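Local coordinates for protein toxin PAU_02230 (Photorhabdus asymbiotica subsp. asymbiotica ATCC 43949, PDB 6HV6) that is a bacterial toxin of Photorhabdus whose modelled part combines an antiparallel beta sheet with flanking helices, in a mixed alpha and beta fold, at residues Leu190-Lys195 against Leu200-Leu205; Ala216-Met221 against Asn234-Ser239. The protein carries 1 engineered substitution. All blocks are in the same frame, centred on the assembly; numbering follows the deposited sequence.

Interaction 1. Residues Leu190-Lys195 against Leu200-Leu205; sequences LYLKGK and LPESVL
Tyr191 and Leu192 both point at Glu202 of helix 199-211 in a buried contact, part of a helix-loop-helix connection whose loop begins with a type I' beta turn from Leu192 to Lys195. Tyr191, on the short helix 188-191, holds its ring with CG between the backbone N and the carbonyl carbon (chi1 61°), which aims the phenol at helix 199-211. There its OH lies 3.0 Å from Glu202 OE2, a weak hydrogen bond whose proton may instead go to another acceptor within reach. Leu192 follows: its CD1 methyl makes only a loose van der Waals contact with the same carboxylate oxygen, 4.1 Å from Glu202 OE2. Lys193 then leaves helical geometry with positive phi, and the turn is closed by Lys195 N bonding to Leu192 O at 2.9 Å. Glu202 bridges the distance because its chain is extended beyond CG; the nearest CA atoms, of Leu192 and Glu202, are 11.5 Å apart. Pro310 also packs on the Glu202 side chain. The carboxylate is turned 68° from the phenol plane, and Glu202 OE2 sits at the ring's edge, 3.5 Å from Tyr191 CE2.

Interaction 2. Residues Ala216-Met221 against Asn234-Ser239; sequences AKLSKM and NPLYKS. With EDO (1,2-ethanediol), chain F.
A single methyl, CD2 of Leu236, carries most of what passes between these two helices. It rests against the Met221 backbone, 3.8 Å from Met221 O, and against Met221 CB at 3.9 Å, so the start of the methionine side chain takes part in the contact. Leu218, one turn earlier on helix 215-224, adds a looser apolar touch, its CD1 lying 4.3 Å from Leu236 CD2. The leucine reaches this place with CG anti to its own backbone N (chi1 179°), its CB already directed at the opposing helix.

Around this apolar centre, Ile364 of helix 361-365 packs on Leu236 and Ile365 on Met221, while Leu205, Met206 and Ala209 of helix 199-211 cover Leu218. What positions Leu236 is the start of its own helix. Asn234 is the N-cap, and its OD1 accepts from two backbone amides: Tyr237 N at 3.0 Å, a nearly straight bond (167°) that meets a lone pair in the carbonyl plane, and Leu236 N, a weak bond bent to 122°. One oxygen thus serves two N-H groups of the first turn. Farther out, 1,2-ethanediol, probably from the crystallisation liquor, sits beside Ala216 near the beginning of the other helix, its O2 accepting from Lys217 N at 2.9 Å. The whole is a small apolar helix-helix contact, with an asparagine N-cap at the start of helix 235-244.

Read from the N terminus, the two interactions are in series: interaction 1 closes before interaction 2 opens, and they neither nest nor cross. Interaction 1 closes the loop 192-198 between helix 188-191 and helix 199-211. Helix 215-224 comes next, and interaction 2 closes the longer connection 225-234 that brings helix 235-244 back against it. Their centres are only 9 Å apart, and they meet through packing, mostly apolar: Leu205 CD2 lies 3.8 Å from Leu218 CD1 and also reaches Leu236, while Tyr237 covers Leu192 and Lys195. Together they draw four consecutive helices into one cluster, which helix 361-365 also joins.

Interaction 1. Residues Leu190-Lys195 against Leu200-Leu205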
# COMPACT_ATOMS: atom_id res chain seq x y z
N LEU A 190 3.77 -3.13 -0.67
CA LEU A 190 5.09 -3.73 -0.75
C LEU A 190 6.02 -3.15 0.30
O LEU A 190 6.66 -3.89 1.05
CB LEU A 190 5.67 -3.52 -2.15
CG LEU A 190 5.13 -4.45 -3.24
CD1 LEU A 190 5.86 -4.18 -4.54
CD2 LEU A 190 5.32 -5.88 -2.81
N TYR A 191 6.13 -1.82 0.37
CA TYR A 191 7.17 -1.25 1.22
C TYR A 191 6.71 -0.95 2.64
O TYR A 191 7.56 -0.67 3.49
CB TYR A 191 7.77 0.01 0.58
CG TYR A 191 6.83 1.17 0.34
CD1 TYR A 191 6.40 1.48 -0.95
CD2 TYR A 191 6.40 1.98 1.38
CE1 TYR A 191 5.57 2.54 -1.18
CE2 TYR A 191 5.56 3.04 1.15
CZ TYR A 191 5.15 3.31 -0.13
OH TYR A 191 4.31 4.36 -0.38
N LEU A 192 5.40 -1.02 2.93
CA LEU A 192 4.94 -0.82 4.29
C LEU A 192 4.96 -2.09 5.12
O LEU A 192 4.67 -2.03 6.32
CB LEU A 192 3.53 -0.22 4.32
CG LEU A 192 3.48 1.28 4.07
CD1 LEU A 192 2.06 1.81 4.24
CD2 LEU A 192 4.46 2.04 4.95
N LYS A 193 5.28 -3.24 4.53
CA LYS A 193 5.47 -4.48 5.28
C LYS A 193 4.27 -4.78 6.18
O LYS A 193 4.42 -5.10 7.37
CB LYS A 193 6.75 -4.43 6.12
CG LYS A 193 8.02 -4.19 5.33
CD LYS A 193 9.21 -4.13 6.28
CE LYS A 193 10.47 -3.81 5.52
NZ LYS A 193 10.16 -2.75 4.53
N GLY A 194 3.07 -4.67 5.63
CA GLY A 194 1.87 -4.98 6.38
C GLY A 194 1.47 -3.95 7.42
O GLY A 194 0.43 -4.14 8.07
N LYS A 195 2.25 -2.89 7.62
CA LYS A 195 1.83 -1.81 8.49
C LYS A 195 0.57 -1.13 7.92
O LYS A 195 0.27 -1.27 6.74
CB LYS A 195 2.96 -0.79 8.67
CG LYS A 195 4.17 -1.31 9.45
CD LYS A 195 3.87 -1.37 10.94
CE LYS A 195 5.11 -1.75 11.74
NZ LYS A 195 5.48 -3.17 11.51
N LEU A 200 -2.76 8.93 3.29
CA LEU A 200 -2.95 10.37 3.47
C LEU A 200 -1.63 11.13 3.48
O LEU A 200 -1.46 12.05 2.66
CB LEU A 200 -3.79 10.63 4.74
CG LEU A 200 -3.89 12.10 5.20
CD1 LEU A 200 -4.54 12.99 4.14
CD2 LEU A 200 -4.66 12.21 6.53
N PRO A 201 -0.66 10.81 4.35
CA PRO A 201 0.60 11.57 4.30
C PRO A 201 1.38 11.31 3.03
O PRO A 201 2.09 12.22 2.58
CB PRO A 201 1.36 11.08 5.55
CG PRO A 201 0.78 9.70 5.81
CD PRO A 201 -0.68 9.83 5.45
N GLU A 202 1.31 10.11 2.46
CA GLU A 202 1.97 9.86 1.19
C GLU A 202 1.45 10.81 0.12
O GLU A 202 2.22 11.42 -0.62
CB GLU A 202 1.79 8.39 0.77
CG GLU A 202 2.67 7.46 1.61
CD GLU A 202 2.19 6.01 1.62
OE1 GLU A 202 1.09 5.71 1.12
OE2 GLU A 202 2.95 5.16 2.13
N SER A 203 0.12 10.96 0.04
CA SER A 203 -0.48 11.84 -0.96
C SER A 203 -0.07 13.29 -0.75
O SER A 203 0.30 13.99 -1.70
CB SER A 203 -2.00 11.71 -0.91
OG SER A 203 -2.43 10.41 -1.31
N VAL A 204 -0.14 13.77 0.50
CA VAL A 204 0.24 15.15 0.81
C VAL A 204 1.71 15.39 0.50
O VAL A 204 2.07 16.41 -0.10
CB VAL A 204 -0.08 15.48 2.28
CG1 VAL A 204 0.53 16.82 2.68
CG2 VAL A 204 -1.58 15.49 2.51
N LEU A 205 2.58 14.45 0.89
CA LEU A 205 4.01 14.63 0.65
C LEU A 205 4.33 14.58 -0.84
O LEU A 205 5.16 15.36 -1.34
CB LEU A 205 4.80 13.54 1.41
CG LEU A 205 6.32 13.69 1.49
CD1 LEU A 205 6.69 14.93 2.29
CD2 LEU A 205 6.98 12.43 2.10

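Interaction 2. Residues Ala216-Met221 against Asn234-Ser239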
# COMPACT_ATOMS: atom_id res chain seq x y z
N ALA A 216 10.33 11.87 -8.58
CA ALA A 216 11.12 10.68 -8.83
C ALA A 216 11.95 10.30 -7.61
O ALA A 216 12.03 9.12 -7.23
CB ALA A 216 12.02 10.88 -10.04
N LYS A 217 12.57 11.29 -6.96
CA LYS A 217 13.31 11.04 -5.74
C LYS A 217 12.42 10.45 -4.65
O LYS A 217 12.77 9.46 -4.01
CB LYS A 217 13.96 12.35 -5.27
CG LYS A 217 14.65 12.26 -3.91
CD LYS A 217 15.07 13.65 -3.47
CE LYS A 217 16.54 13.71 -3.09
NZ LYS A 217 16.85 12.86 -1.91
N LEU A 218 11.26 11.06 -4.41
CA LEU A 218 10.38 10.56 -3.36
C LEU A 218 9.86 9.16 -3.67
O LEU A 218 9.73 8.33 -2.77
CB LEU A 218 9.22 11.52 -3.11
CG LEU A 218 8.27 10.99 -2.03
CD1 LEU A 218 9.02 10.80 -0.69
CD2 LEU A 218 7.07 11.90 -1.87
N SER A 219 9.54 8.88 -4.95
CA SER A 219 9.14 7.53 -5.34
C SER A 219 10.19 6.50 -4.97
O SER A 219 9.87 5.42 -4.47
CB SER A 219 8.87 7.46 -6.85
OG SER A 219 7.61 8.01 -7.16
N LYS A 220 11.47 6.81 -5.23
CA LYS A 220 12.54 5.88 -4.88
C LYS A 220 12.69 5.75 -3.37
O LYS A 220 12.93 4.65 -2.86
CB LYS A 220 13.87 6.36 -5.49
CG LYS A 220 14.04 6.01 -6.95
CD LYS A 220 15.43 6.39 -7.44
CE LYS A 220 15.39 7.56 -8.42
NZ LYS A 220 14.67 7.22 -9.68
N MET A 221 12.61 6.87 -2.65
CA MET A 221 12.71 6.81 -1.20
C MET A 221 11.59 5.99 -0.60
O MET A 221 11.82 5.18 0.31
CB MET A 221 12.71 8.22 -0.62
CG MET A 221 13.93 9.01 -1.00
SD MET A 221 13.74 10.72 -0.51
CE MET A 221 13.44 10.52 1.25
N ASN A 234 12.70 3.73 10.54
CA ASN A 234 12.97 4.37 9.25
C ASN A 234 12.50 5.81 9.31
O ASN A 234 11.34 6.06 9.64
CB ASN A 234 12.24 3.62 8.12
CG ASN A 234 12.47 4.25 6.74
OD1 ASN A 234 11.75 5.17 6.36
ND2 ASN A 234 13.48 3.78 6.01
N PRO A 235 13.36 6.79 9.00
CA PRO A 235 12.94 8.19 9.21
C PRO A 235 11.81 8.63 8.29
O PRO A 235 10.99 9.46 8.71
CB PRO A 235 14.24 8.99 8.97
CG PRO A 235 15.09 8.10 8.14
CD PRO A 235 14.74 6.69 8.50
N LEU A 236 11.71 8.09 7.08
CA LEU A 236 10.62 8.50 6.20
C LEU A 236 9.29 7.95 6.69
O LEU A 236 8.28 8.67 6.71
CB LEU A 236 10.88 8.05 4.76
CG LEU A 236 9.78 8.40 3.76
CD1 LEU A 236 9.47 9.90 3.76
CD2 LEU A 236 10.20 7.96 2.36
N TYR A 237 9.26 6.68 7.09
CA TYR A 237 8.05 6.09 7.66
C TYR A 237 7.62 6.83 8.93
O TYR A 237 6.43 7.11 9.11
CB TYR A 237 8.28 4.61 7.97
CG TYR A 237 7.07 3.95 8.60
CD1 TYR A 237 5.90 3.78 7.89
CD2 TYR A 237 7.11 3.50 9.91
CE1 TYR A 237 4.79 3.18 8.47
CE2 TYR A 237 6.01 2.90 10.50
CZ TYR A 237 4.86 2.74 9.77
OH TYR A 237 3.75 2.14 10.34
N LYS A 238 8.57 7.15 9.81
CA LYS A 238 8.23 7.90 11.02
C LYS A 238 7.63 9.26 10.67
O LYS A 238 6.67 9.70 11.32
CB LYS A 238 9.46 8.07 11.91
CG LYS A 238 9.86 6.81 12.69
CD LYS A 238 10.66 7.10 13.96
CE LYS A 238 12.06 7.55 13.66
NZ LYS A 238 12.99 7.49 14.87
N SER A 239 8.16 9.93 9.65
CA SER A 239 7.62 11.24 9.27
C SER A 239 6.22 11.10 8.69
O SER A 239 5.35 11.95 8.92
CB SER A 239 8.54 11.93 8.25
OG SER A 239 9.80 12.27 8.81
C1 EDO F . 11.53 14.40 -9.80
O1 EDO F . 11.20 14.32 -11.19
C2 EDO F . 13.02 14.17 -9.57
O2 EDO F . 13.26 13.86 -8.19